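Local coordinates for ORF14 (Streptomyces clavuligerus, PDB 2WPX), which is a tandem GNAT protein of the clavulanic acid biosynthesis pathway that binds acetyl-CoA and probably acts as an acyltransferase, at residues D171-V176 and G281-L286; L182-T187 and Y236-V241; T187-E192 and T218-Q223; A264-T269 and V302-A307. All coordinates share one frame; numbering follows the deposited sequence.

Contact 1. Residues D171-V176 and G281-L286; sequences DGVPAV and GTLLKL
L283 and L286, one helical turn apart on the helix, meet the extended segment 171-176 through carbon contacts. The CD1 branch of L283 does most of the touching: it meets V173 CG1 at 3.9 Å, the two side chains crossing at about a right angle. The other branch of L283 turns to V176, where CD2 and CG1 are 4.4 Å apart. L286 takes the proline. Its CD1 lies 3.9 Å from P174 CD and nearly as close to CG, again with the side chains at roughly a right angle, so that one methyl faces the CG-CD side of the pyrrolidine ring. With its CG anti to the backbone N (chi1 163°), L283 spans V173 to V176, and L286 meets P174 between them.

Polar groups contribute little, since no hydrogen bond links the two segments. The carbonyl O of P174 rests 3.3 Å from the L283 CD1 methyl, a contact with carbon alone, and the amides of K285 and L286 are bonded within the helix.

The segment 171-176 belongs to the connection between strand 149-162 and strand 180-185 and runs along helix 280-295, where V173 also touches A287 and E290. L182 of strand 180-185 adjoins V176 and L283, while K285 reaches helix 311-319 and its NZ hydrogen-bonds T269 OG1.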
loop_
_atom_site.group_PDB
_atom_site.type_symbol
_atom_site.label_atom_id
_atom_site.label_comp_id
_atom_site.label_asym_id
_atom_site.label_seq_id
_atom_site.Cartn_x
_atom_site.Cartn_y
_atom_site.Cartn_z
ATOM N N ASP A 171 4.234 -12.312 -26.005
ATOM C CA ASP A 171 3.689 -13.593 -26.536
ATOM C C ASP A 171 2.240 -13.798 -26.120
ATOM O O ASP A 171 1.858 -14.912 -25.781
ATOM C CB ASP A 171 4.507 -14.815 -26.062
ATOM C CG ASP A 171 5.941 -14.772 -26.572
ATOM O OD1 ASP A 171 6.107 -14.485 -27.791
ATOM O OD2 ASP A 171 6.892 -14.988 -25.767
ATOM N N GLY A 172 1.459 -12.726 -26.089
ATOM C CA GLY A 172 0.027 -12.810 -25.789
ATOM C C GLY A 172 -0.288 -13.347 -24.413
ATOM O O GLY A 172 0.571 -13.448 -23.566
ATOM N N VAL A 173 -1.527 -13.715 -24.199
ATOM C CA VAL A 173 -1.967 -14.286 -22.934
ATOM C C VAL A 173 -2.079 -15.807 -23.135
ATOM O O VAL A 173 -2.564 -16.290 -24.160
ATOM C CB VAL A 173 -3.367 -13.689 -22.585
ATOM C CG1 VAL A 173 -3.924 -14.177 -21.206
ATOM C CG2 VAL A 173 -3.363 -12.144 -22.636
ATOM N N PRO A 174 -1.663 -16.586 -22.141
ATOM C CA PRO A 174 -1.692 -18.050 -22.195
ATOM C C PRO A 174 -3.168 -18.520 -22.208
ATOM O O PRO A 174 -4.088 -17.748 -21.792
ATOM C CB PRO A 174 -1.069 -18.458 -20.853
ATOM C CG PRO A 174 -0.451 -17.181 -20.311
ATOM C CD PRO A 174 -1.294 -16.095 -20.806
ATOM N N ALA A 175 -3.364 -19.767 -22.664
ATOM C CA ALA A 175 -4.680 -20.411 -22.728
ATOM C C ALA A 175 -5.221 -20.662 -21.324
ATOM O O ALA A 175 -4.472 -20.933 -20.389
ATOM C CB ALA A 175 -4.569 -21.725 -23.477
ATOM N N VAL A 176 -6.522 -20.531 -21.187
ATOM C CA VAL A 176 -7.249 -20.940 -19.998
ATOM C C VAL A 176 -7.358 -22.461 -19.924
ATOM O O VAL A 176 -7.767 -23.133 -20.864
ATOM C CB VAL A 176 -8.679 -20.304 -20.034
ATOM C CG1 VAL A 176 -9.411 -20.454 -18.711
ATOM C CG2 VAL A 176 -8.568 -18.809 -20.464
ATOM N N GLY A 281 -1.942 -18.173 -11.476
ATOM C CA GLY A 281 -1.374 -16.845 -11.131
ATOM C C GLY A 281 -0.733 -16.115 -12.299
ATOM O O GLY A 281 -0.879 -14.900 -12.445
ATOM N N THR A 282 0.020 -16.853 -13.123
ATOM C CA THR A 282 0.518 -16.285 -14.365
ATOM C C THR A 282 -0.625 -15.893 -15.298
ATOM O O THR A 282 -0.628 -14.832 -15.859
ATOM C CB THR A 282 1.500 -17.242 -15.050
ATOM O OG1 THR A 282 2.612 -17.450 -14.162
ATOM C CG2 THR A 282 2.032 -16.624 -16.329
ATOM N N LEU A 283 -1.615 -16.752 -15.458
ATOM C CA LEU A 283 -2.674 -16.453 -16.407
ATOM C C LEU A 283 -3.415 -15.216 -15.936
ATOM O O LEU A 283 -3.662 -14.316 -16.699
ATOM C CB LEU A 283 -3.663 -17.614 -16.504
ATOM C CG LEU A 283 -5.002 -17.233 -17.141
ATOM C CD1 LEU A 283 -4.841 -17.027 -18.636
ATOM C CD2 LEU A 283 -6.035 -18.296 -16.846
ATOM N N LEU A 284 -3.776 -15.192 -14.656
ATOM C CA LEU A 284 -4.457 -14.076 -14.049
ATOM C C LEU A 284 -3.681 -12.717 -14.183
ATOM O O LEU A 284 -4.253 -11.724 -14.605
ATOM C CB LEU A 284 -4.821 -14.424 -12.595
ATOM C CG LEU A 284 -6.035 -15.351 -12.452
ATOM C CD1 LEU A 284 -6.269 -15.669 -10.989
ATOM C CD2 LEU A 284 -7.341 -14.770 -13.070
ATOM N N LYS A 285 -2.394 -12.675 -13.868
ATOM C CA LYS A 285 -1.673 -11.389 -13.978
ATOM C C LYS A 285 -1.588 -10.875 -15.389
ATOM O O LYS A 285 -1.737 -9.663 -15.621
ATOM C CB LYS A 285 -0.268 -11.442 -13.379
ATOM C CG LYS A 285 -0.266 -11.621 -11.911
ATOM C CD LYS A 285 1.154 -11.902 -11.506
ATOM C CE LYS A 285 1.478 -11.255 -10.172
ATOM N NZ LYS A 285 1.016 -12.219 -9.195
ATOM N N LEU A 286 -1.374 -11.797 -16.338
ATOM C CA LEU A 286 -1.226 -11.404 -17.725
ATOM C C LEU A 286 -2.559 -11.008 -18.302
ATOM O O LEU A 286 -2.630 -10.004 -19.016
ATOM C CB LEU A 286 -0.601 -12.497 -18.558
ATOM C CG LEU A 286 0.901 -12.572 -18.357
ATOM C CD1 LEU A 286 1.314 -13.869 -18.986
ATOM C CD2 LEU A 286 1.610 -11.406 -19.038
#

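Contact 2. Residues L182-T187 and Y236-V241; sequences LVTWGT and YHTGAV
W185 and H237 face each other across an antiparallel hydrogen-bonded pair and overlap their rings in an offset stack. The five-membered ring of the indole and the imidazole have centroids 4.1 Å apart, with planes 15° from parallel. H237 CB sits over the same pyrrole ring, 3.3 Å from its centroid and almost on the normal, a CH-pi contact. The imidazole is also held at its edge: ND1 donates to W185 O at 3.2 Å, the oxygen lying in the ring plane although the donor stands above the carbonyl plane, and makes a weak bond to G186 O. W185 O therefore accepts twice, from the amide and the ring of the same histidine. The indole is placed there by chi1 of 67°, which sets CG between the backbone N and the carbonyl carbon.

Beneath the rings runs a regular ladder. V183 N donates to G239 O at 2.8 Å and G239 N to V183 O at 2.6 Å, both close to straight. On the face of L182, T184 and T238, L182 CD2 lies 4.1 Å from T238 CG2.

Further out, Y193 of helix 191-199 meets the indole with nearly parallel planes, while N288 of helix 280-295 binds T238 OG1. The short strand segments run at 155° between their N-to-C directions, and strand 180-185 is an edge strand within this chain: an antiparallel edge pairing consistent with the first strands of a GNAT fold.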
loop_
_atom_site.group_PDB
_atom_site.type_symbol
_atom_site.label_atom_id
_atom_site.label_comp_id
_atom_site.label_asym_id
_atom_site.label_seq_id
_atom_site.Cartn_x
_atom_site.Cartn_y
_atom_site.Cartn_z
ATOM N N LEU A 182 -12.256 -17.302 -17.523
ATOM C CA LEU A 182 -11.819 -15.994 -17.063
ATOM C C LEU A 182 -13.004 -15.080 -16.930
ATOM O O LEU A 182 -13.817 -15.027 -17.837
ATOM C CB LEU A 182 -10.913 -15.417 -18.120
ATOM C CG LEU A 182 -9.586 -16.129 -17.963
ATOM C CD1 LEU A 182 -8.578 -15.360 -18.771
ATOM C CD2 LEU A 182 -9.160 -16.107 -16.488
ATOM N N VAL A 183 -13.110 -14.370 -15.813
ATOM C CA VAL A 183 -14.055 -13.222 -15.703
ATOM C C VAL A 183 -13.294 -11.915 -15.318
ATOM O O VAL A 183 -12.215 -11.957 -14.669
ATOM C CB VAL A 183 -15.199 -13.540 -14.671
ATOM C CG1 VAL A 183 -14.636 -13.590 -13.234
ATOM C CG2 VAL A 183 -16.355 -12.535 -14.739
ATOM N N THR A 184 -13.844 -10.761 -15.694
ATOM C CA THR A 184 -13.240 -9.447 -15.382
ATOM C C THR A 184 -14.303 -8.526 -14.834
ATOM O O THR A 184 -15.486 -8.641 -15.189
ATOM C CB THR A 184 -12.633 -8.735 -16.637
ATOM O OG1 THR A 184 -13.681 -8.455 -17.599
ATOM C CG2 THR A 184 -11.553 -9.598 -17.281
ATOM N N TRP A 185 -13.894 -7.600 -13.980
ATOM C CA TRP A 185 -14.783 -6.529 -13.523
ATOM C C TRP A 185 -13.957 -5.312 -13.033
ATOM O O TRP A 185 -12.773 -5.462 -12.685
ATOM C CB TRP A 185 -15.688 -7.055 -12.419
ATOM C CG TRP A 185 -15.010 -7.416 -11.165
ATOM C CD1 TRP A 185 -14.635 -6.575 -10.173
ATOM C CD2 TRP A 185 -14.650 -8.732 -10.720
ATOM N NE1 TRP A 185 -14.098 -7.263 -9.125
ATOM C CE2 TRP A 185 -14.088 -8.593 -9.435
ATOM C CE3 TRP A 185 -14.760 -10.010 -11.278
ATOM C CZ2 TRP A 185 -13.615 -9.675 -8.707
ATOM C CZ3 TRP A 185 -14.302 -11.083 -10.555
ATOM C CH2 TRP A 185 -13.731 -10.907 -9.273
ATOM N N GLY A 186 -14.607 -4.143 -13.011
ATOM C CA GLY A 186 -13.957 -2.857 -12.767
ATOM C C GLY A 186 -13.813 -2.584 -11.281
ATOM O O GLY A 186 -13.413 -3.485 -10.492
ATOM N N THR A 187 -14.168 -1.363 -10.874
ATOM C CA THR A 187 -13.850 -0.879 -9.558
ATOM C C THR A 187 -14.736 -1.508 -8.524
ATOM O O THR A 187 -14.321 -1.698 -7.394
ATOM C CB THR A 187 -14.009 0.656 -9.531
ATOM O OG1 THR A 187 -13.188 1.208 -10.576
ATOM C CG2 THR A 187 -13.565 1.214 -8.235
ATOM N N TYR A 236 -9.036 -2.726 -11.509
ATOM C CA TYR A 236 -9.265 -3.657 -12.617
ATOM C C TYR A 236 -9.097 -5.088 -12.098
ATOM O O TYR A 236 -8.062 -5.411 -11.468
ATOM C CB TYR A 236 -8.300 -3.393 -13.782
ATOM C CG TYR A 236 -8.494 -2.083 -14.478
ATOM C CD1 TYR A 236 -7.917 -0.887 -13.970
ATOM C CD2 TYR A 236 -9.246 -2.002 -15.645
ATOM C CE1 TYR A 236 -8.085 0.318 -14.611
ATOM C CE2 TYR A 236 -9.413 -0.776 -16.287
ATOM C CZ TYR A 236 -8.842 0.354 -15.753
ATOM O OH TYR A 236 -8.990 1.532 -16.372
ATOM N N HIS A 237 -10.111 -5.932 -12.321
ATOM C CA HIS A 237 -10.115 -7.296 -11.769
ATOM C C HIS A 237 -10.284 -8.371 -12.842
ATOM O O HIS A 237 -11.054 -8.205 -13.768
ATOM C CB HIS A 237 -11.227 -7.472 -10.750
ATOM C CG HIS A 237 -11.162 -6.495 -9.627
ATOM N ND1 HIS A 237 -11.706 -5.229 -9.714
ATOM C CD2 HIS A 237 -10.598 -6.580 -8.394
ATOM C CE1 HIS A 237 -11.502 -4.587 -8.576
ATOM N NE2 HIS A 237 -10.847 -5.392 -7.752
ATOM N N THR A 238 -9.504 -9.436 -12.718
ATOM C CA THR A 238 -9.701 -10.663 -13.465
ATOM C C THR A 238 -9.815 -11.809 -12.461
ATOM O O THR A 238 -9.084 -11.872 -11.481
ATOM C CB THR A 238 -8.530 -10.938 -14.386
ATOM O OG1 THR A 238 -8.408 -9.844 -15.309
ATOM C CG2 THR A 238 -8.748 -12.290 -15.153
ATOM N N GLY A 239 -10.785 -12.674 -12.683
ATOM C CA GLY A 239 -11.015 -13.824 -11.822
ATOM C C GLY A 239 -11.072 -15.118 -12.616
ATOM O O GLY A 239 -11.364 -15.133 -13.810
ATOM N N ALA A 240 -10.722 -16.222 -11.967
ATOM C CA ALA A 240 -10.809 -17.483 -12.663
ATOM C C ALA A 240 -11.873 -18.302 -11.982
ATOM O O ALA A 240 -11.830 -18.473 -10.762
ATOM C CB ALA A 240 -9.497 -18.205 -12.634
ATOM N N VAL A 241 -12.833 -18.791 -12.763
ATOM C CA VAL A 241 -13.879 -19.612 -12.170
ATOM C C VAL A 241 -13.693 -21.057 -12.535
ATOM O O VAL A 241 -13.420 -21.356 -13.680
ATOM C CB VAL A 241 -15.316 -19.162 -12.564
ATOM C CG1 VAL A 241 -16.334 -20.150 -11.984
ATOM C CG2 VAL A 241 -15.603 -17.746 -12.036
#

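Contact 3. Residues T187-E192 and T218-Q223; sequences TITPDE and TSYARQ
R222 reaches T189 through a chain bent at chi2 (66°) and chi3 (-133°), which carries the guanidinium to the carbonyl of T189. There R222 NH2 donates to T189 O at 2.7 Å. The bond is nearly straight, at 166°, and it uses a lone pair in the carbonyl plane while the oxygen stays close to the guanidinium plane. I188 CG2 approaches R222 NH2 to 3.4 Å, the two side chains crossing at about a right angle. The placement of the T189 methyl beside Y220 is doubtful.

The contact joins the connection between strand 180-185 and helix 191-199 to the start of helix 222-230, both in the C-terminal part of this tandem GNAT protein. E225, one turn into helix 222-230, ties these pieces together: its carboxylate bonds T189 N and Y220 OH and forms a salt bridge with R222 NH2.

D191 contributes a much looser attraction, a long salt bridge. Its OD1 is 4.0 Å from R222 NH1 and well out of the guanidinium plane, with the carboxylate steeply tilted against that plane, and no N-H points at the oxygen.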
loop_
_atom_site.group_PDB
_atom_site.type_symbol
_atom_site.label_atom_id
_atom_site.label_comp_id
_atom_site.label_asym_id
_atom_site.label_seq_id
_atom_site.Cartn_x
_atom_site.Cartn_y
_atom_site.Cartn_z
ATOM N N THR A 187 -14.168 -1.363 -10.874
ATOM C CA THR A 187 -13.850 -0.879 -9.558
ATOM C C THR A 187 -14.736 -1.508 -8.524
ATOM O O THR A 187 -14.321 -1.698 -7.394
ATOM C CB THR A 187 -14.009 0.656 -9.531
ATOM O OG1 THR A 187 -13.188 1.208 -10.576
ATOM C CG2 THR A 187 -13.565 1.214 -8.235
ATOM N N ILE A 188 -15.969 -1.824 -8.897
ATOM C CA ILE A 188 -16.892 -2.375 -7.935
ATOM C C ILE A 188 -17.038 -3.852 -8.261
ATOM O O ILE A 188 -17.248 -4.231 -9.425
ATOM C CB ILE A 188 -18.306 -1.658 -8.016
ATOM C CG1 ILE A 188 -18.181 -0.139 -7.841
ATOM C CG2 ILE A 188 -19.293 -2.314 -7.059
ATOM C CD1 ILE A 188 -17.515 0.231 -6.486
ATOM N N THR A 189 -16.927 -4.677 -7.232
ATOM C CA THR A 189 -17.059 -6.138 -7.388
ATOM C C THR A 189 -18.521 -6.625 -7.477
ATOM O O THR A 189 -19.323 -6.380 -6.621
ATOM C CB THR A 189 -16.244 -6.908 -6.294
ATOM O OG1 THR A 189 -16.378 -8.337 -6.464
ATOM C CG2 THR A 189 -16.772 -6.588 -4.987
ATOM N N PRO A 190 -18.886 -7.290 -8.566
ATOM C CA PRO A 190 -20.270 -7.821 -8.606
ATOM C C PRO A 190 -20.601 -8.645 -7.324
ATOM O O PRO A 190 -19.768 -9.375 -6.841
ATOM C CB PRO A 190 -20.268 -8.689 -9.870
ATOM C CG PRO A 190 -19.177 -8.009 -10.736
ATOM C CD PRO A 190 -18.084 -7.759 -9.699
ATOM N N ASP A 191 -21.794 -8.469 -6.769
ATOM C CA ASP A 191 -22.278 -9.289 -5.651
ATOM C C ASP A 191 -21.877 -10.772 -5.789
ATOM O O ASP A 191 -21.486 -11.396 -4.813
ATOM C CB ASP A 191 -23.813 -9.205 -5.556
ATOM C CG ASP A 191 -24.319 -7.780 -5.278
ATOM O OD1 ASP A 191 -23.523 -6.804 -5.366
ATOM O OD2 ASP A 191 -25.532 -7.627 -4.983
ATOM N N GLU A 192 -21.992 -11.315 -6.992
ATOM C CA GLU A 192 -21.709 -12.693 -7.267
ATOM C C GLU A 192 -20.342 -13.151 -6.762
ATOM O O GLU A 192 -20.204 -14.314 -6.336
ATOM C CB GLU A 192 -21.782 -12.868 -8.781
ATOM C CG GLU A 192 -21.576 -14.247 -9.270
ATOM C CD GLU A 192 -21.927 -14.385 -10.750
ATOM O OE1 GLU A 192 -21.961 -15.521 -11.273
ATOM O OE2 GLU A 192 -22.167 -13.354 -11.418
ATOM N N THR A 218 -14.669 -13.866 7.838
ATOM C CA THR A 218 -14.114 -12.957 6.836
ATOM C C THR A 218 -15.241 -12.394 5.978
ATOM O O THR A 218 -16.289 -13.005 5.819
ATOM C CB THR A 218 -13.015 -13.644 5.992
ATOM O OG1 THR A 218 -12.061 -14.255 6.873
ATOM C CG2 THR A 218 -12.296 -12.630 5.094
ATOM N N SER A 219 -15.071 -11.195 5.468
ATOM C CA SER A 219 -16.123 -10.680 4.629
ATOM C C SER A 219 -15.555 -9.640 3.691
ATOM O O SER A 219 -14.450 -9.108 3.923
ATOM C CB SER A 219 -17.321 -10.131 5.450
ATOM O OG SER A 219 -16.898 -9.211 6.456
ATOM N N TYR A 220 -16.299 -9.375 2.622
ATOM C CA TYR A 220 -15.876 -8.432 1.650
ATOM C C TYR A 220 -16.311 -7.080 2.234
ATOM O O TYR A 220 -17.448 -6.954 2.713
ATOM C CB TYR A 220 -16.549 -8.726 0.301
ATOM C CG TYR A 220 -15.949 -7.920 -0.831
ATOM C CD1 TYR A 220 -14.847 -8.393 -1.537
ATOM C CD2 TYR A 220 -16.460 -6.665 -1.161
ATOM C CE1 TYR A 220 -14.260 -7.635 -2.521
ATOM C CE2 TYR A 220 -15.916 -5.911 -2.183
ATOM C CZ TYR A 220 -14.800 -6.408 -2.852
ATOM O OH TYR A 220 -14.249 -5.671 -3.858
ATOM N N ALA A 221 -15.409 -6.097 2.242
ATOM C CA ALA A 221 -15.680 -4.823 2.863
ATOM C C ALA A 221 -15.824 -3.766 1.797
ATOM O O ALA A 221 -14.863 -3.300 1.244
ATOM C CB ALA A 221 -14.578 -4.464 3.794
ATOM N N ARG A 222 -17.070 -3.417 1.529
ATOM C CA ARG A 222 -17.440 -2.443 0.573
ATOM C C ARG A 222 -16.804 -1.089 0.841
ATOM O O ARG A 222 -16.693 -0.266 -0.042
ATOM C CB ARG A 222 -18.940 -2.296 0.636
ATOM C CG ARG A 222 -19.694 -2.748 -0.546
ATOM C CD ARG A 222 -19.731 -4.196 -0.945
ATOM N NE ARG A 222 -19.472 -4.106 -2.362
ATOM C CZ ARG A 222 -19.715 -4.998 -3.316
ATOM N NH1 ARG A 222 -20.322 -6.152 -3.115
ATOM N NH2 ARG A 222 -19.332 -4.667 -4.537
ATOM N N GLN A 223 -16.399 -0.861 2.082
ATOM C CA GLN A 223 -15.831 0.404 2.455
ATOM C C GLN A 223 -14.445 0.593 1.833
ATOM O O GLN A 223 -14.026 1.715 1.597
ATOM C CB GLN A 223 -15.792 0.552 3.979
ATOM C CG GLN A 223 -15.615 1.970 4.406
ATOM C CD GLN A 223 -15.690 2.186 5.916
ATOM O OE1 GLN A 223 -16.265 1.396 6.649
ATOM N NE2 GLN A 223 -15.117 3.274 6.368
#

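Contact 4. Residues A264-T269 and V302-A307; sequences ALQGMT and VETANA
A264 and L265 pair in parallel with V302 and E303, the two strand axes 4.7 Å apart and inclined at 29°. E303 bonds to its partner strand through both backbone polar groups: its N donates to A264 O at 3.1 Å, and its O receives Q266 N at 2.7 Å, the donor nearly in line with the carbonyl. Beyond this point the strands diverge, and a side chain and a water take over. T304 OG1 donates to Q266 O at 2.8 Å, coming from above the carbonyl plane. A water also donates to Q266 O and accepts from A305 N at 3.2 Å, bridging the strands.

T304 OG1 stands anti to its own backbone N (chi1 -158°), which directs the hydroxyl at the other strand. The side chains of Q266 and T304 lie alongside and point the same way, with V302 CG1 4.0 Å from Q266 CB on that face. E303 lies on the other face with L265. A second water donates both to its OE2 (2.7 Å) and to A264 O, while OE1 is bonded to H158 of the neighbouring strand 149-162.

Strand 263-271, helix 280-295 and strand 301-307 form a beta-alpha-beta unit of the GNAT fold, the helix connecting the two parallel strands. As they splay apart, Q266 O is gripped by a hydroxyl and a water, so polar links between the strands continue past the last amide-to-carbonyl bond of the ladder.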
loop_
_atom_site.group_PDB
_atom_site.type_symbol
_atom_site.label_atom_id
_atom_site.label_comp_id
_atom_site.label_asym_id
_atom_site.label_seq_id
_atom_site.Cartn_x
_atom_site.Cartn_y
_atom_site.Cartn_z
ATOM N N ALA A 264 0.867 2.444 -12.188
ATOM C CA ALA A 264 -0.270 1.666 -11.723
ATOM C C ALA A 264 0.203 0.717 -10.645
ATOM O O ALA A 264 1.402 0.488 -10.463
ATOM C CB ALA A 264 -0.975 0.949 -12.914
ATOM N N LEU A 265 -0.729 0.238 -9.856
ATOM C CA LEU A 265 -0.355 -0.624 -8.721
ATOM C C LEU A 265 -0.970 -2.021 -8.929
ATOM O O LEU A 265 -2.151 -2.150 -9.173
ATOM C CB LEU A 265 -0.761 0.057 -7.409
ATOM C CG LEU A 265 -0.505 -0.489 -6.006
ATOM C CD1 LEU A 265 -1.258 -1.784 -5.762
ATOM C CD2 LEU A 265 1.000 -0.647 -5.687
ATOM N N GLN A 266 -0.142 -3.058 -8.912
ATOM C CA GLN A 266 -0.639 -4.432 -8.988
ATOM C C GLN A 266 -0.844 -4.913 -7.615
ATOM O O GLN A 266 0.077 -4.893 -6.811
ATOM C CB GLN A 266 0.353 -5.357 -9.693
ATOM C CG GLN A 266 -0.139 -6.816 -9.846
ATOM C CD GLN A 266 0.849 -7.684 -10.621
ATOM O OE1 GLN A 266 0.744 -7.789 -11.850
ATOM N NE2 GLN A 266 1.831 -8.299 -9.912
ATOM N N GLY A 267 -2.062 -5.346 -7.315
ATOM C CA GLY A 267 -2.364 -5.827 -5.959
ATOM C C GLY A 267 -2.211 -7.343 -5.851
ATOM O O GLY A 267 -1.651 -7.997 -6.733
ATOM N N MET A 268 -2.723 -7.926 -4.785
ATOM C CA MET A 268 -2.528 -9.352 -4.606
ATOM C C MET A 268 -3.167 -10.265 -5.680
ATOM O O MET A 268 -4.241 -9.993 -6.210
ATOM C CB MET A 268 -2.887 -9.788 -3.178
ATOM C CG MET A 268 -4.216 -9.189 -2.650
ATOM S SD MET A 268 -4.584 -9.739 -0.944
ATOM C CE MET A 268 -4.043 -8.305 0.024
ATOM N N THR A 269 -2.453 -11.326 -6.027
ATOM C CA THR A 269 -3.027 -12.389 -6.806
ATOM C C THR A 269 -3.142 -13.529 -5.855
ATOM O O THR A 269 -2.141 -13.938 -5.284
ATOM C CB THR A 269 -2.080 -12.770 -7.953
ATOM O OG1 THR A 269 -1.763 -11.576 -8.701
ATOM C CG2 THR A 269 -2.710 -13.813 -8.896
ATOM N N VAL A 302 4.666 -0.385 -13.338
ATOM C CA VAL A 302 3.730 -1.091 -12.501
ATOM C C VAL A 302 4.475 -1.557 -11.275
ATOM O O VAL A 302 5.566 -2.111 -11.362
ATOM C CB VAL A 302 3.107 -2.275 -13.254
ATOM C CG1 VAL A 302 2.085 -3.003 -12.359
ATOM C CG2 VAL A 302 2.473 -1.797 -14.526
ATOM N N GLU A 303 3.948 -1.261 -10.107
ATOM C CA GLU A 303 4.607 -1.698 -8.898
ATOM C C GLU A 303 3.754 -2.763 -8.187
ATOM O O GLU A 303 2.510 -2.829 -8.359
ATOM C CB GLU A 303 4.863 -0.505 -7.961
ATOM C CG GLU A 303 3.626 -0.053 -7.211
ATOM C CD GLU A 303 3.896 1.173 -6.318
ATOM O OE1 GLU A 303 4.530 1.019 -5.262
ATOM O OE2 GLU A 303 3.469 2.283 -6.688
ATOM N N THR A 304 4.428 -3.583 -7.385
ATOM C CA THR A 304 3.753 -4.543 -6.556
ATOM C C THR A 304 4.648 -4.887 -5.342
ATOM O O THR A 304 5.813 -4.432 -5.296
ATOM C CB THR A 304 3.447 -5.837 -7.382
ATOM O OG1 THR A 304 2.372 -6.579 -6.774
ATOM C CG2 THR A 304 4.718 -6.703 -7.542
ATOM N N ALA A 305 4.122 -5.671 -4.385
ATOM C CA ALA A 305 4.905 -6.073 -3.216
ATOM C C ALA A 305 4.441 -7.403 -2.691
ATOM O O ALA A 305 3.246 -7.618 -2.504
ATOM C CB ALA A 305 4.789 -5.024 -2.062
ATOM N N ASN A 306 5.410 -8.265 -2.413
ATOM C CA ASN A 306 5.179 -9.556 -1.777
ATOM C C ASN A 306 5.925 -9.673 -0.489
ATOM O O ASN A 306 7.045 -9.162 -0.358
ATOM C CB ASN A 306 5.699 -10.647 -2.673
ATOM C CG ASN A 306 4.938 -10.722 -3.907
ATOM O OD1 ASN A 306 5.428 -10.397 -4.992
ATOM N ND2 ASN A 306 3.679 -11.131 -3.774
ATOM N N ALA A 307 5.340 -10.393 0.454
ATOM C CA ALA A 307 6.137 -10.851 1.567
ATOM C C ALA A 307 7.297 -11.676 1.001
ATOM O O ALA A 307 7.108 -12.537 0.122
ATOM C CB ALA A 307 5.318 -11.668 2.519
HETATM O O HOH W 1 2.558 2.909 -9.112
HETATM O O HOH W 2 0.987 -4.949 -4.414
#

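Contacts 1, 2 and 4, all partly buried, gather round helix 280-295 in the C-terminal half. L284 packs on T238, linking contact 1 to contact 2, whereas K285 ties the same helix to contact 4. Contacts 2 and 4 are both strand pairings, antiparallel at the edge and parallel further in, with centres about 16 Å apart; stacked rings reinforce the former, waters the latter. Contact 4 has its centre nearest that of the chain, about 9 Å away. Contact 3 is a surface contact held mainly by one arginine-to-carbonyl hydrogen bond, with a long salt bridge beside it, and is joined to contact 2 by T187 and by P190 against W185. Contact 1 is almost wholly apolar.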